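Local coordinates for sepf-like protein (Archaeoglobus fulgidus, PDB 3ZIE) that is a SepF-like cell-division protein that probably helps tie the division (Z) ring to the membrane, at residues 7-12 / 31-36; 24-29 / 66-71; 56-61 / 73-78. The protein carries 1 engineered substitution. One frame throughout, in Å; residues are numbered along the deposited sequence.

Contact 1. Residues 7-12 / 31-36; sequences EVTGLN and IAFIKH
The Phe33 ring is met obliquely by the methyl of Thr9, with Thr9 CG2 lying 3.8 Å from Phe33 CD2. Phe33 carries its CG anti to the backbone N (chi1 -168°), which sets the ring beside the Thr9 methyl. Ile34 comes in beside it. Its CG2 presses on the backbone of Thr9, 3.6 Å from Thr9 C, and its CD1 meets Val8 CG1 at 3.8 Å. Val8 also approaches Ile31, through Val8 CB and Ile31 CG2 at 4.2 Å. The direct contact is van der Waals packing of apolar groups on each other and on backbone. Its polar link is a water, which donates to Val8 O (2.9 Å) and accepts from Phe33 N (2.9 Å). Val8, Ile31 and Ile34 are buried. Thr9 and Phe33 are exposed, and Thr9 touches Ser83 of the second subunit. Residues 32-34 form a short 3-10 turn, with a bond from Ile34 N to Ile31 O. In the fold, two loops meet here, one leading from strand 2-7 to helix 14-22 and the other from strand 26-30 to helix 38-55. Val8 packs on Val44 of helix 38-55, and its backbone bonds to Asp30 at the end of the neighbouring strand.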
ATOM      1  N   GLU B   7      -1.458  -9.075  -8.468  1.00 14.10           N
ATOM      2  CA  GLU B   7      -1.507  -8.603  -9.859  1.00 13.29           C
ATOM      3  C   GLU B   7      -2.805  -9.154 -10.405  1.00 13.31           C
ATOM      4  O   GLU B   7      -2.911 -10.375 -10.641  1.00 13.82           O
ATOM      5  CB  GLU B   7      -0.316  -9.170 -10.638  1.00 14.92           C
ATOM      6  CG  GLU B   7       1.015  -8.538 -10.214  1.00 17.24           C
ATOM      7  CD  GLU B   7       1.109  -6.990 -10.348  1.00 19.90           C
ATOM      8  OE1 GLU B   7       0.436  -6.353 -11.188  1.00 22.25           O
ATOM      9  OE2 GLU B   7       1.904  -6.363  -9.616  1.00 21.09           O
ATOM     10  N   VAL B   8      -3.835  -8.309 -10.441  1.00 12.52           N
ATOM     11  CA  VAL B   8      -5.196  -8.808 -10.724  1.00 14.14           C
ATOM     12  C   VAL B   8      -5.381  -8.787 -12.244  1.00 15.08           C
ATOM     13  O   VAL B   8      -5.412  -7.693 -12.844  1.00 14.93           O
ATOM     14  CB  VAL B   8      -6.316  -7.943 -10.040  1.00 13.51           C
ATOM     15  CG1 VAL B   8      -7.731  -8.507 -10.422  1.00 14.82           C
ATOM     16  CG2 VAL B   8      -6.126  -7.948  -8.524  1.00 12.75           C
ATOM     17  N   THR B   9      -5.486  -9.970 -12.839  1.00 16.63           N
ATOM     18  CA  THR B   9      -5.667 -10.070 -14.307  1.00 18.19           C
ATOM     19  C   THR B   9      -7.026 -10.654 -14.737  1.00 19.59           C
ATOM     20  O   THR B   9      -7.267 -10.867 -15.941  1.00 20.02           O
ATOM     21  CB  THR B   9      -4.559 -10.946 -14.925  1.00 18.40           C
ATOM     22  OG1 THR B   9      -4.439 -12.149 -14.156  1.00 20.62           O
ATOM     23  CG2 THR B   9      -3.239 -10.176 -14.896  1.00 18.24           C
ATOM     24  N   GLY B  10      -7.910 -10.883 -13.765  1.00 20.57           N
ATOM     25  CA  GLY B  10      -9.210 -11.547 -13.979  1.00 21.42           C
ATOM     26  C   GLY B  10      -9.767 -12.009 -12.651  1.00 21.47           C
ATOM     27  O   GLY B  10      -9.203 -11.694 -11.580  1.00 23.59           O
ATOM     28  N   LEU B  11     -10.816 -12.822 -12.677  1.00 19.85           N
ATOM     29  CA  LEU B  11     -11.442 -13.247 -11.436  1.00 19.38           C
ATOM     30  C   LEU B  11     -10.649 -14.334 -10.666  1.00 19.11           C
ATOM     31  O   LEU B  11     -10.926 -14.616  -9.503  1.00 16.63           O
ATOM     32  CB  LEU B  11     -12.877 -13.720 -11.707  1.00 21.54           C
ATOM     33  CG  LEU B  11     -13.929 -12.592 -11.785  1.00 22.95           C
ATOM     34  CD1 LEU B  11     -15.058 -12.973 -12.695  1.00 26.30           C
ATOM     35  CD2 LEU B  11     -14.461 -12.341 -10.382  1.00 26.06           C
ATOM     36  N   ASN B  12      -9.636 -14.916 -11.291  1.00 18.94           N
ATOM     37  CA  ASN B  12      -8.902 -16.008 -10.634  1.00 20.50           C
ATOM     38  C   ASN B  12      -8.000 -15.614  -9.427  1.00 19.87           C
ATOM     39  O   ASN B  12      -7.590 -16.508  -8.662  1.00 22.02           O
ATOM     40  CB  ASN B  12      -8.079 -16.786 -11.667  1.00 21.92           C
ATOM     41  CG  ASN B  12      -8.944 -17.493 -12.674  1.00 25.05           C
ATOM     42  OD1 ASN B  12      -8.632 -17.536 -13.888  1.00 25.83           O
ATOM     43  ND2 ASN B  12     -10.049 -18.046 -12.188  1.00 23.88           N
ATOM     44  N   ILE B  31      -4.857  -3.357 -10.258  1.00 12.86           N
ATOM     45  CA  ILE B  31      -5.950  -3.631 -11.215  1.00 12.59           C
ATOM     46  C   ILE B  31      -5.706  -3.030 -12.611  1.00 13.28           C
ATOM     47  O   ILE B  31      -6.654  -3.007 -13.437  1.00 12.01           O
ATOM     48  CB  ILE B  31      -7.356  -3.108 -10.694  1.00 13.16           C
ATOM     49  CG1 ILE B  31      -7.258  -1.590 -10.411  1.00 15.43           C
ATOM     50  CG2 ILE B  31      -7.861  -4.100  -9.560  1.00 13.00           C
ATOM     51  CD1 ILE B  31      -8.488  -0.834  -9.987  1.00 18.98           C
ATOM     52  N   ALA B  32      -4.472  -2.546 -12.866  1.00 12.86           N
ATOM     53  CA  ALA B  32      -4.161  -1.848 -14.129  1.00 13.78           C
ATOM     54  C   ALA B  32      -4.615  -2.630 -15.335  1.00 14.93           C
ATOM     55  O   ALA B  32      -5.134  -2.048 -16.315  1.00 14.87           O
ATOM     56  CB  ALA B  32      -2.614  -1.590 -14.235  1.00 14.33           C
ATOM     57  N   PHE B  33      -4.408  -3.947 -15.267  1.00 14.84           N
ATOM     58  CA  PHE B  33      -4.587  -4.806 -16.423  1.00 17.20           C
ATOM     59  C   PHE B  33      -6.015  -4.927 -16.903  1.00 17.79           C
ATOM     60  O   PHE B  33      -6.260  -5.268 -18.092  1.00 15.94           O
ATOM     61  CB  PHE B  33      -4.017  -6.217 -16.189  1.00 16.96           C
ATOM     62  CG  PHE B  33      -3.922  -7.038 -17.463  1.00 20.40           C
ATOM     63  CD1 PHE B  33      -3.000  -6.682 -18.477  1.00 22.88           C
ATOM     64  CD2 PHE B  33      -4.795  -8.142 -17.687  1.00 20.96           C
ATOM     65  CE1 PHE B  33      -2.919  -7.433 -19.695  1.00 23.77           C
ATOM     66  CE2 PHE B  33      -4.707  -8.906 -18.874  1.00 22.52           C
ATOM     67  CZ  PHE B  33      -3.767  -8.555 -19.874  1.00 24.12           C
ATOM     68  N   ILE B  34      -6.951  -4.737 -15.964  1.00 17.05           N
ATOM     69  CA  ILE B  34      -8.358  -4.958 -16.246  1.00 16.36           C
ATOM     70  C   ILE B  34      -9.128  -3.647 -16.193  1.00 16.93           C
ATOM     71  O   ILE B  34     -10.363  -3.672 -16.221  1.00 17.70           O
ATOM     72  CB  ILE B  34      -9.002  -5.983 -15.253  1.00 15.41           C
ATOM     73  CG1 ILE B  34      -8.897  -5.513 -13.779  1.00 17.63           C
ATOM     74  CG2 ILE B  34      -8.421  -7.367 -15.437  1.00 16.81           C
ATOM     75  CD1 ILE B  34      -9.756  -6.317 -12.724  1.00 12.28           C
ATOM     76  N   LYS B  35      -8.435  -2.508 -16.114  1.00 16.36           N
ATOM     77  CA  LYS B  35      -9.125  -1.220 -16.093  1.00 19.26           C
ATOM     78  C   LYS B  35      -9.941  -0.981 -17.376  1.00 20.16           C
ATOM     79  O   LYS B  35     -10.914  -0.233 -17.362  1.00 20.31           O
ATOM     80  CB  LYS B  35      -8.182  -0.053 -15.848  1.00 19.29           C
ATOM     81  CG  LYS B  35      -8.000   0.289 -14.346  1.00 22.31           C
ATOM     82  CD  LYS B  35      -7.365   1.630 -14.173  1.00 25.21           C
ATOM     83  CE  LYS B  35      -8.353   2.767 -14.265  1.00 25.32           C
ATOM     84  NZ  LYS B  35      -8.670   3.337 -12.911  1.00 25.31           N
ATOM     85  N   HIS B  36      -9.592  -1.667 -18.460  1.00 20.89           N
ATOM     86  CA  HIS B  36     -10.386  -1.500 -19.685  1.00 22.08           C
ATOM     87  C   HIS B  36     -11.144  -2.734 -20.067  1.00 22.34           C
ATOM     88  O   HIS B  36     -11.603  -2.863 -21.194  1.00 23.59           O
ATOM     89  CB  HIS B  36      -9.575  -0.915 -20.840  1.00 23.35           C
ATOM     90  CG  HIS B  36      -9.233   0.534 -20.626  1.00 25.75           C
ATOM     91  ND1 HIS B  36     -10.122   1.556 -20.887  1.00 27.74           N
ATOM     92  CD2 HIS B  36      -8.137   1.123 -20.081  1.00 27.41           C
ATOM     93  CE1 HIS B  36      -9.574   2.714 -20.554  1.00 29.37           C
ATOM     94  NE2 HIS B  36      -8.355   2.481 -20.097  1.00 29.30           N
TER
HETATM   95  O   HOH W   1      -3.461  -5.599 -13.029  1.00 19.17           O

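Contact 2. Residues 24-29 / 66-71; sequences GNIVVA and YVIMTP. Engineered in segment 66-71: Met69 (natural residue Ile).
Val27 and Met69 form a hydrogen-bonded pair at the heart of an antiparallel ladder, in which strands 26-30 and 66-70 are the two central strands of a four-stranded mixed sheet. The short axes run 4.7 Å apart. Met69 N gives a bond of 2.8 Å to Val27 O, almost in line with the carbonyl, and Val27 N returns one to Met69 O. Ala29 and Val67 make the second such pair. Val28 and Ile68 sit between them as a non-hydrogen-bonded pair. Val27, Met69, Ala29 and Val67 share one face; Met69, an engineered replacement of the natural isoleucine, present as selenomethionine, packs there on Ile17 and Ile21 of helix 14-22. Val28 and Ile68 share the other face. Packing is also tight where buried Pro71 touches Ile26 CG1 through its CD, at 3.6 Å. With the ring gone, as in an alanine here, Ile26 CG1 and the Gly24 carbonyl would probably lose their packing partner and the backbone would be freer to turn.

The rim is looser. Gly24, partly exposed, ends a helix in a Schellman motif. Tyr66 is partly exposed too, though it packs with Val28 on Leu62 of the second subunit. Val28 CG1, set anti to the backbone N (chi1 -180°), is the branch that meets Tyr66 CD1, obliquely at 3.9 Å. Asn25 O is buried without a polar partner and lies 3.4 Å from Pro71 CD.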
ATOM      1  N   GLY B  24      -5.920 -12.107   8.260  1.00 11.26           N
ATOM      2  CA  GLY B  24      -5.558 -10.915   9.007  1.00  9.51           C
ATOM      3  C   GLY B  24      -4.455 -10.100   8.334  1.00  8.54           C
ATOM      4  O   GLY B  24      -3.852  -9.210   8.975  1.00  8.49           O
ATOM      5  N   ASN B  25      -4.150 -10.437   7.082  1.00  8.03           N
ATOM      6  CA  ASN B  25      -3.131  -9.720   6.283  1.00  8.62           C
ATOM      7  C   ASN B  25      -3.724  -8.610   5.400  1.00  8.60           C
ATOM      8  O   ASN B  25      -4.950  -8.569   5.201  1.00  7.21           O
ATOM      9  CB  ASN B  25      -2.291 -10.726   5.489  1.00  7.75           C
ATOM     10  CG  ASN B  25      -1.574 -11.709   6.406  1.00  9.59           C
ATOM     11  OD1 ASN B  25      -1.562 -12.952   6.165  1.00 12.09           O
ATOM     12  ND2 ASN B  25      -0.987 -11.187   7.468  1.00  5.86           N
ATOM     13  N   ILE B  26      -2.845  -7.736   4.873  1.00  7.62           N
ATOM     14  CA  ILE B  26      -3.227  -6.567   4.053  1.00  7.01           C
ATOM     15  C   ILE B  26      -2.877  -6.932   2.608  1.00  8.41           C
ATOM     16  O   ILE B  26      -1.805  -7.529   2.350  1.00  8.21           O
ATOM     17  CB  ILE B  26      -2.498  -5.303   4.503  1.00  7.78           C
ATOM     18  CG1 ILE B  26      -2.975  -4.920   5.936  1.00  8.38           C
ATOM     19  CG2 ILE B  26      -2.652  -4.064   3.462  1.00  7.48           C
ATOM     20  CD1 ILE B  26      -2.055  -3.989   6.659  1.00  9.25           C
ATOM     21  N   VAL B  27      -3.778  -6.618   1.676  1.00  6.67           N
ATOM     22  CA  VAL B  27      -3.495  -6.837   0.261  1.00  7.01           C
ATOM     23  C   VAL B  27      -3.564  -5.522  -0.490  1.00  7.62           C
ATOM     24  O   VAL B  27      -4.541  -4.758  -0.323  1.00  7.26           O
ATOM     25  CB  VAL B  27      -4.507  -7.799  -0.391  1.00  7.72           C
ATOM     26  CG1 VAL B  27      -4.229  -7.935  -1.905  1.00  8.65           C
ATOM     27  CG2 VAL B  27      -4.484  -9.158   0.302  1.00  7.84           C
ATOM     28  N   VAL B  28      -2.529  -5.252  -1.285  1.00  7.09           N
ATOM     29  CA  VAL B  28      -2.545  -4.125  -2.202  1.00  8.42           C
ATOM     30  C   VAL B  28      -2.699  -4.769  -3.587  1.00  9.85           C
ATOM     31  O   VAL B  28      -1.865  -5.561  -4.041  1.00 10.58           O
ATOM     32  CB  VAL B  28      -1.285  -3.250  -2.090  1.00  8.99           C
ATOM     33  CG1 VAL B  28      -1.354  -2.016  -3.113  1.00 10.42           C
ATOM     34  CG2 VAL B  28      -1.174  -2.672  -0.671  1.00  8.78           C
ATOM     35  N   ALA B  29      -3.823  -4.498  -4.241  1.00 11.06           N
ATOM     36  CA  ALA B  29      -4.129  -5.156  -5.532  1.00 12.40           C
ATOM     37  C   ALA B  29      -3.905  -4.223  -6.715  1.00 13.33           C
ATOM     38  O   ALA B  29      -4.410  -3.067  -6.736  1.00 13.86           O
ATOM     39  CB  ALA B  29      -5.577  -5.674  -5.496  1.00 12.36           C
ATOM     40  N   TYR B  66      -4.329   0.873  -8.409  1.00 14.63           N
ATOM     41  CA  TYR B  66      -4.259   0.034  -7.206  1.00 11.90           C
ATOM     42  C   TYR B  66      -5.469   0.236  -6.292  1.00 10.47           C
ATOM     43  O   TYR B  66      -6.093   1.278  -6.283  1.00 10.27           O
ATOM     44  CB  TYR B  66      -3.006   0.355  -6.352  1.00 12.29           C
ATOM     45  CG  TYR B  66      -1.758  -0.051  -7.036  1.00 12.13           C
ATOM     46  CD1 TYR B  66      -1.276  -1.351  -6.940  1.00 11.40           C
ATOM     47  CD2 TYR B  66      -1.048   0.870  -7.781  1.00 13.58           C
ATOM     48  CE1 TYR B  66      -0.097  -1.731  -7.617  1.00 13.23           C
ATOM     49  CE2 TYR B  66       0.101   0.488  -8.481  1.00 14.92           C
ATOM     50  CZ  TYR B  66       0.558  -0.817  -8.385  1.00 12.98           C
ATOM     51  OH  TYR B  66       1.701  -1.171  -9.062  1.00 13.74           O
ATOM     52  N   VAL B  67      -5.728  -0.757  -5.473  1.00 10.62           N
ATOM     53  CA  VAL B  67      -6.734  -0.671  -4.423  1.00 11.99           C
ATOM     54  C   VAL B  67      -6.090  -1.275  -3.181  1.00 12.50           C
ATOM     55  O   VAL B  67      -5.464  -2.316  -3.255  1.00 12.71           O
ATOM     56  CB  VAL B  67      -7.992  -1.496  -4.845  1.00 13.42           C
ATOM     57  CG1 VAL B  67      -8.979  -1.511  -3.809  1.00 15.74           C
ATOM     58  CG2 VAL B  67      -8.672  -0.793  -6.019  1.00 14.63           C
ATOM     59  N   ILE B  68      -6.245  -0.633  -2.038  1.00 11.90           N
ATOM     60  CA  ILE B  68      -5.671  -1.139  -0.791  1.00 10.09           C
ATOM     61  C   ILE B  68      -6.817  -1.787  -0.016  1.00 11.52           C
ATOM     62  O   ILE B  68      -7.876  -1.170   0.176  1.00  9.42           O
ATOM     63  CB  ILE B  68      -5.065  -0.026   0.070  1.00 10.51           C
ATOM     64  CG1 ILE B  68      -3.945   0.746  -0.655  1.00 11.00           C
ATOM     65  CG2 ILE B  68      -4.525  -0.624   1.375  1.00 10.97           C
ATOM     66  CD1 ILE B  68      -3.594   2.137  -0.006  1.00 11.55           C
HETATM   67  N   MSE B  69      -6.608  -3.020   0.421  1.00 10.46           N
HETATM   68  CA  MSE B  69      -7.622  -3.737   1.189  1.00 12.61           C
HETATM   69  C   MSE B  69      -7.093  -4.118   2.538  1.00 11.63           C
HETATM   70  O   MSE B  69      -6.006  -4.721   2.632  1.00 11.19           O
HETATM   71  CB  MSE B  69      -7.993  -5.002   0.402  1.00 12.09           C
HETATM   72  CG  MSE B  69      -8.637  -4.593  -0.964  1.00 17.01           C
HETATM   73 SE   MSE B  69      -9.182  -6.309  -1.502  1.00 31.11          SE
HETATM   74  CE  MSE B  69     -10.741  -6.069  -0.035  1.00  9.36           C
ATOM     75  N   THR B  70      -7.845  -3.808   3.598  1.00 11.51           N
ATOM     76  CA  THR B  70      -7.347  -4.128   4.953  1.00  9.92           C
ATOM     77  C   THR B  70      -8.264  -5.132   5.658  1.00  9.78           C
ATOM     78  O   THR B  70      -9.482  -5.177   5.337  1.00 10.32           O
ATOM     79  CB  THR B  70      -7.254  -2.891   5.832  1.00 11.14           C
ATOM     80  OG1 THR B  70      -8.524  -2.248   5.889  1.00 12.20           O
ATOM     81  CG2 THR B  70      -6.224  -1.889   5.267  1.00 11.80           C
ATOM     82  N   PRO B  71      -7.712  -5.899   6.623  1.00  8.76           N
ATOM     83  CA  PRO B  71      -8.518  -6.839   7.355  1.00  8.39           C
ATOM     84  C   PRO B  71      -9.183  -6.184   8.569  1.00  9.73           C
ATOM     85  O   PRO B  71      -9.000  -4.975   8.814  1.00  8.78           O
ATOM     86  CB  PRO B  71      -7.469  -7.859   7.846  1.00  8.71           C
ATOM     87  CG  PRO B  71      -6.273  -6.931   8.192  1.00  7.27           C
ATOM     88  CD  PRO B  71      -6.265  -6.029   6.979  1.00  7.43           C
TER

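Contact 3. Residues 56-61 / 73-78; sequences KGDIVG and GIKVDR
Asp58 lies across Val76 at about a right angle, and its carboxylate takes the backbone N-H of that residue. The bond from Val76 N to Asp58 OD2 is 3.0 Å long and nearly straight. It meets OD2 on the anti side, 19° out of the carboxylate plane. Asp58 CG is anti to the backbone N (chi1 -153°), which carries the acid over to residues 73-78. The other oxygen, OD1, receives a weak bond from Ile59 N, so both oxygens are engaged. Lys75 runs alongside with its CD 3.9 Å from Asp58 OD2, but its ammonium does not reach the acid.

Val60 and Val76 point at each other tip to tip, with Val60 CG2 3.7 Å from Val76 CB. Arg78 comes at Val60 from the opposite direction. Val60 CG1 lies at the guanidinium edge, 3.2 Å from Arg78 NH1. At the far end a water donates to Lys56 O (2.8 Å) and accepts a weak bond from Gly73 N.

Strand 58-61 and the weakly bonded strand about 75-78 run in roughly the same direction, 40° apart and 6.7 Å at closest approach. Side chains and a water thus join them in place of a backbone ladder. Residues 75-77 instead pair in parallel with a strand of the second subunit, an arrangement typical of a dimer whose sheet runs on across the interface.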
ATOM      1  N   LYS B  56     -15.562  -6.379   8.077  1.00  8.29           N
ATOM      2  CA  LYS B  56     -15.447  -5.031   8.650  1.00  9.22           C
ATOM      3  C   LYS B  56     -14.075  -4.419   8.376  1.00 10.28           C
ATOM      4  O   LYS B  56     -13.484  -3.742   9.252  1.00  9.83           O
ATOM      5  CB  LYS B  56     -15.777  -4.979  10.155  1.00 10.28           C
ATOM      6  CG  LYS B  56     -17.167  -5.584  10.431  1.00 14.46           C
ATOM      7  CD  LYS B  56     -17.554  -5.463  11.908  1.00 17.23           C
ATOM      8  CE  LYS B  56     -18.989  -5.984  12.134  1.00 19.77           C
ATOM      9  NZ  LYS B  56     -19.568  -5.544  13.509  1.00 23.87           N
ATOM     10  N   GLY B  57     -13.603  -4.605   7.140  1.00 10.55           N
ATOM     11  CA  GLY B  57     -12.279  -4.134   6.753  1.00 10.90           C
ATOM     12  C   GLY B  57     -12.527  -2.884   5.922  1.00 13.01           C
ATOM     13  O   GLY B  57     -13.658  -2.378   5.898  1.00 12.89           O
ATOM     14  N   ASP B  58     -11.472  -2.357   5.303  1.00 10.76           N
ATOM     15  CA  ASP B  58     -11.577  -1.167   4.506  1.00 11.59           C
ATOM     16  C   ASP B  58     -11.103  -1.486   3.069  1.00 11.66           C
ATOM     17  O   ASP B  58     -10.376  -2.471   2.842  1.00  9.74           O
ATOM     18  CB  ASP B  58     -10.695  -0.104   5.132  1.00 11.50           C
ATOM     19  CG  ASP B  58     -11.159   1.292   4.832  1.00 17.26           C
ATOM     20  OD1 ASP B  58     -12.091   1.469   3.995  1.00 15.58           O
ATOM     21  OD2 ASP B  58     -10.569   2.239   5.450  1.00 19.79           O
ATOM     22  N   ILE B  59     -11.519  -0.678   2.100  1.00 10.26           N
ATOM     23  CA  ILE B  59     -10.978  -0.827   0.744  1.00 11.48           C
ATOM     24  C   ILE B  59     -10.924   0.559   0.152  1.00 12.05           C
ATOM     25  O   ILE B  59     -11.954   1.241   0.157  1.00 12.21           O
ATOM     26  CB  ILE B  59     -11.843  -1.774  -0.118  1.00 11.95           C
ATOM     27  CG1 ILE B  59     -11.344  -1.861  -1.555  1.00 12.55           C
ATOM     28  CG2 ILE B  59     -13.370  -1.334  -0.136  1.00 11.93           C
ATOM     29  CD1 ILE B  59     -12.024  -2.995  -2.323  1.00 18.27           C
ATOM     30  N   VAL B  60      -9.754   0.994  -0.316  1.00 10.53           N
ATOM     31  CA  VAL B  60      -9.568   2.383  -0.739  1.00 11.76           C
ATOM     32  C   VAL B  60      -8.758   2.370  -2.063  1.00 11.85           C
ATOM     33  O   VAL B  60      -7.764   1.664  -2.153  1.00  9.58           O
ATOM     34  CB  VAL B  60      -8.801   3.120   0.386  1.00 12.53           C
ATOM     35  CG1 VAL B  60      -8.467   4.520   0.008  1.00 15.08           C
ATOM     36  CG2 VAL B  60      -9.684   3.179   1.694  1.00 14.09           C
ATOM     37  N   GLY B  61      -9.146   3.159  -3.058  1.00 10.95           N
ATOM     38  CA  GLY B  61      -8.342   3.289  -4.272  1.00 12.58           C
ATOM     39  C   GLY B  61      -7.024   3.990  -3.955  1.00 13.54           C
ATOM     40  O   GLY B  61      -6.980   4.846  -3.064  1.00 14.56           O
ATOM     41  N   GLY B  73     -10.327  -4.346  11.657  1.00 10.78           N
ATOM     42  CA  GLY B  73      -9.677  -3.491  12.684  1.00 12.85           C
ATOM     43  C   GLY B  73      -8.453  -2.738  12.162  1.00 15.21           C
ATOM     44  O   GLY B  73      -7.707  -2.143  12.960  1.00 16.84           O
ATOM     45  N   ILE B  74      -8.185  -2.819  10.860  1.00 12.41           N
ATOM     46  CA  ILE B  74      -7.123  -1.973  10.247  1.00 12.96           C
ATOM     47  C   ILE B  74      -7.864  -1.079   9.268  1.00 12.20           C
ATOM     48  O   ILE B  74      -8.710  -1.552   8.506  1.00 11.91           O
ATOM     49  CB  ILE B  74      -5.935  -2.780   9.605  1.00 10.94           C
ATOM     50  CG1 ILE B  74      -5.232  -3.669  10.676  1.00 11.26           C
ATOM     51  CG2 ILE B  74      -4.945  -1.809   8.861  1.00 11.02           C
ATOM     52  CD1 ILE B  74      -4.127  -4.681  10.168  1.00 10.18           C
ATOM     53  N   LYS B  75      -7.661   0.230   9.395  1.00 12.72           N
ATOM     54  CA  LYS B  75      -8.372   1.181   8.538  1.00 14.79           C
ATOM     55  C   LYS B  75      -7.351   1.940   7.726  1.00 14.33           C
ATOM     56  O   LYS B  75      -6.151   1.872   8.018  1.00 12.43           O
ATOM     57  CB  LYS B  75      -9.210   2.189   9.344  1.00 17.25           C
ATOM     58  CG  LYS B  75     -10.469   1.570  10.067  1.00 22.41           C
ATOM     59  CD  LYS B  75     -11.575   1.165   9.013  1.00 26.18           C
ATOM     60  CE  LYS B  75     -12.832   0.505   9.616  1.00 27.00           C
ATOM     61  NZ  LYS B  75     -13.462   1.387  10.667  1.00 31.81           N
ATOM     62  N   VAL B  76      -7.809   2.580   6.662  1.00 14.76           N
ATOM     63  CA  VAL B  76      -6.978   3.511   5.912  1.00 15.30           C
ATOM     64  C   VAL B  76      -7.290   4.902   6.407  1.00 16.36           C
ATOM     65  O   VAL B  76      -8.450   5.315   6.408  1.00 17.63           O
ATOM     66  CB  VAL B  76      -7.249   3.412   4.411  1.00 15.86           C
ATOM     67  CG1 VAL B  76      -6.358   4.410   3.621  1.00 15.49           C
ATOM     68  CG2 VAL B  76      -6.997   1.986   3.916  1.00 14.31           C
ATOM     69  N   ASP B  77      -6.289   5.631   6.879  1.00 15.80           N
ATOM     70  CA  ASP B  77      -6.478   7.061   7.188  1.00 16.20           C
ATOM     71  C   ASP B  77      -6.474   7.807   5.843  1.00 16.85           C
ATOM     72  O   ASP B  77      -5.446   7.860   5.149  1.00 18.51           O
ATOM     73  CB  ASP B  77      -5.379   7.534   8.123  1.00 16.19           C
ATOM     74  CG  ASP B  77      -5.415   9.024   8.394  1.00 16.40           C
ATOM     75  OD1 ASP B  77      -6.403   9.690   7.983  1.00 14.52           O
ATOM     76  OD2 ASP B  77      -4.421   9.524   9.002  1.00 19.02           O
ATOM     77  N   ARG B  78      -7.634   8.348   5.458  1.00 16.85           N
ATOM     78  CA  ARG B  78      -7.796   9.041   4.147  1.00 16.90           C
ATOM     79  C   ARG B  78      -7.227  10.460   4.077  1.00 16.81           C
ATOM     80  O   ARG B  78      -7.185  11.054   3.013  1.00 17.12           O
ATOM     81  CB  ARG B  78      -9.244   9.151   3.790  1.00 18.30           C
ATOM     82  CG  ARG B  78      -9.930   7.799   3.443  1.00 20.66           C
ATOM     83  CD  ARG B  78     -11.400   8.150   3.253  1.00 23.64           C
ATOM     84  NE  ARG B  78     -12.230   7.109   2.656  1.00 29.54           N
ATOM     85  CZ  ARG B  78     -11.870   6.324   1.663  1.00 28.09           C
ATOM     86  NH1 ARG B  78     -10.678   6.472   1.140  1.00 31.32           N
ATOM     87  NH2 ARG B  78     -12.717   5.413   1.191  1.00 31.24           N
TER
HETATM   88  O   HOH W   2     -13.214  -3.263  11.958  1.00 13.63           O

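How the contacts relate
Contact 2 is the middle of the fold, about 4 Å from the centre of the chain, and the other two flank it. Contact 1 lies at the end of the central strands, its centre about 15 Å away. Val8 CG2 packs on Ala29 CB at 3.8 Å, which extends the core into the loops. Contact 3 is nearer, with centres about 8 Å apart. It shares the sheet with contact 2 through probable bonds from Ile68 N to Val60 O (2.8 Å) and from Thr70 N to Asp58 O (3.0 Å). Contacts 1 and 3 do not touch and lie on opposite sides of the chain's centre, about 21 Å apart between centres. All three reach the second subunit.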